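Local coordinates for protein DspB (Aggregatibacter actinomycetemcomitans, PDB 1YHT) that probably hydrolyses beta-linked N-acetylhexosamine residues of biofilm polysaccharide, as a glycoside hydrolase family 20 enzyme that releases biofilm, at residues 190-193 with 194-198. Sequence-based numbering, arbitrary orientation.
Sequences ESNH and EFITY
Ser191 and Phe195 are joined by a backbone bond in the opening turn of helix 192-208, the helix that carries the chain from strand 177-181 to strand 212-216 in a right-handed beta-alpha-beta crossover of the TIM barrel. Phe195 N donates to Ser191 O over 3.3 Å. Ser191 holds the N-cap position, yet its hydroxyl makes no capping bond. The next link is looser: Asn192 O receives weak bonds from both Ile196 N and Phe195 N, so the Phe195 N-H is divided between two carbonyls. Ile196 N is shared in the same way, reaching His193 O through another weak bond at 126°, so this turn mixes i+3 with i+4 bonding.

The side chains meet the neighbouring backbone mostly through their roots. Phe195 sets its CB 3.3 Å from Asn192 O, and with CG swung anti to the backbone N (chi1 179°) the ring runs off from this turn to meet Phe185, the planes inclined by about 30°. The side chain of Tyr198 touches Ile157 and Met160 of helix 154-171, and its OH is hydrogen-bonded to Ser117 OG. Ile196 instead turns CG1 beside its own backbone N, which lays that branch alongside the carbonyls of the turn before, with CG1 3.8 Å from both Asn192 O and His193 O. His193 has its CB 3.2 Å from Glu194 N, the amide that follows it in the chain, while its side chain reaches Thr224 in a loop. Glu194, nearly opposite Ile196 round the helix, has its CB 3.9 Å from Ser191 O. At Thr197 the hydroxyl oxygen OG1 lies 3.7 Å from His193 O.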
loop_
_atom_site.group_PDB
_atom_site.type_symbol
_atom_site.label_atom_id
_atom_site.label_comp_id
_atom_site.label_asym_id
_atom_site.label_seq_id
_atom_site.Cartn_x
_atom_site.Cartn_y
_atom_site.Cartn_z
ATOM N N GLU A 190 -8.373 -18.882 -11.417
ATOM C CA GLU A 190 -8.875 -17.978 -12.446
ATOM C C GLU A 190 -9.925 -17.140 -11.733
ATOM O O GLU A 190 -10.983 -17.660 -11.340
ATOM C CB GLU A 190 -9.522 -18.773 -13.611
ATOM C CG GLU A 190 -8.543 -19.555 -14.524
ATOM C CD GLU A 190 -8.006 -20.867 -13.926
ATOM O OE1 GLU A 190 -8.818 -21.755 -13.598
ATOM O OE2 GLU A 190 -6.765 -21.041 -13.822
ATOM N N SER A 191 -9.625 -15.865 -11.512
ATOM C CA SER A 191 -10.560 -14.986 -10.789
ATOM C C SER A 191 -10.687 -13.588 -11.395
ATOM O O SER A 191 -11.396 -12.761 -10.845
ATOM C CB SER A 191 -10.183 -14.897 -9.285
ATOM O OG SER A 191 -9.052 -14.071 -9.051
ATOM N N ASN A 192 -10.013 -13.344 -12.522
ATOM C CA ASN A 192 -9.788 -11.983 -12.987
ATOM C C ASN A 192 -11.050 -11.261 -13.360
ATOM O O ASN A 192 -11.173 -10.081 -13.031
ATOM C CB ASN A 192 -8.799 -11.877 -14.145
ATOM C CG ASN A 192 -8.491 -10.415 -14.496
ATOM O OD1 ASN A 192 -7.671 -9.723 -13.804
ATOM N ND2 ASN A 192 -9.192 -9.897 -15.496
ATOM N N HIS A 193 -11.976 -11.923 -14.059
ATOM C CA HIS A 193 -13.177 -11.215 -14.511
ATOM C C HIS A 193 -13.952 -10.681 -13.336
ATOM O O HIS A 193 -14.381 -9.568 -13.375
ATOM C CB HIS A 193 -14.074 -12.060 -15.422
ATOM C CG HIS A 193 -13.363 -12.521 -16.663
ATOM N ND1 HIS A 193 -13.287 -11.755 -17.810
ATOM C CD2 HIS A 193 -12.618 -13.624 -16.902
ATOM C CE1 HIS A 193 -12.538 -12.379 -18.702
ATOM N NE2 HIS A 193 -12.143 -13.521 -18.184
ATOM N N GLU A 194 -14.133 -11.478 -12.296
ATOM C CA GLU A 194 -14.872 -10.999 -11.120
ATOM C C GLU A 194 -14.126 -9.899 -10.359
ATOM O O GLU A 194 -14.739 -9.109 -9.648
ATOM C CB GLU A 194 -15.208 -12.160 -10.180
ATOM C CG GLU A 194 -16.244 -13.099 -10.741
ATOM C CD GLU A 194 -17.645 -12.488 -10.775
ATOM O OE1 GLU A 194 -17.928 -11.505 -10.007
ATOM O OE2 GLU A 194 -18.455 -13.022 -11.587
ATOM N N PHE A 195 -12.800 -9.840 -10.511
ATOM C CA PHE A 195 -12.029 -8.786 -9.896
ATOM C C PHE A 195 -12.408 -7.420 -10.465
ATOM O O PHE A 195 -12.514 -6.455 -9.725
ATOM C CB PHE A 195 -10.528 -9.047 -9.997
ATOM C CG PHE A 195 -9.710 -7.952 -9.378
ATOM C CD1 PHE A 195 -9.766 -7.758 -7.993
ATOM C CD2 PHE A 195 -8.986 -7.063 -10.177
ATOM C CE1 PHE A 195 -9.071 -6.723 -7.397
ATOM C CE2 PHE A 195 -8.254 -5.996 -9.595
ATOM C CZ PHE A 195 -8.300 -5.814 -8.209
ATOM N N ILE A 196 -12.629 -7.332 -11.781
ATOM C CA ILE A 196 -13.050 -6.077 -12.419
ATOM C C ILE A 196 -14.307 -5.571 -11.749
ATOM O O ILE A 196 -14.409 -4.386 -11.362
ATOM C CB ILE A 196 -13.360 -6.271 -13.910
ATOM C CG1 ILE A 196 -12.134 -6.822 -14.654
ATOM C CG2 ILE A 196 -13.906 -4.987 -14.546
ATOM C CD1 ILE A 196 -10.884 -6.166 -14.346
ATOM N N THR A 197 -15.260 -6.481 -11.603
ATOM C CA THR A 197 -16.530 -6.165 -10.992
ATOM C C THR A 197 -16.351 -5.674 -9.550
ATOM O O THR A 197 -16.981 -4.708 -9.118
ATOM C CB THR A 197 -17.455 -7.411 -11.031
ATOM O OG1 THR A 197 -17.563 -7.848 -12.391
ATOM C CG2 THR A 197 -18.804 -7.111 -10.469
ATOM N N TYR A 198 -15.527 -6.389 -8.803
ATOM C CA TYR A 198 -15.266 -6.104 -7.392
ATOM C C TYR A 198 -14.572 -4.730 -7.270
ATOM O O TYR A 198 -14.992 -3.881 -6.517
ATOM C CB TYR A 198 -14.377 -7.234 -6.834
ATOM C CG TYR A 198 -13.895 -7.075 -5.392
ATOM C CD1 TYR A 198 -14.774 -7.252 -4.314
ATOM C CD2 TYR A 198 -12.558 -6.759 -5.111
ATOM C CE1 TYR A 198 -14.340 -7.098 -2.990
ATOM C CE2 TYR A 198 -12.119 -6.586 -3.780
ATOM C CZ TYR A 198 -13.015 -6.767 -2.723
ATOM O OH TYR A 198 -12.600 -6.625 -1.403
#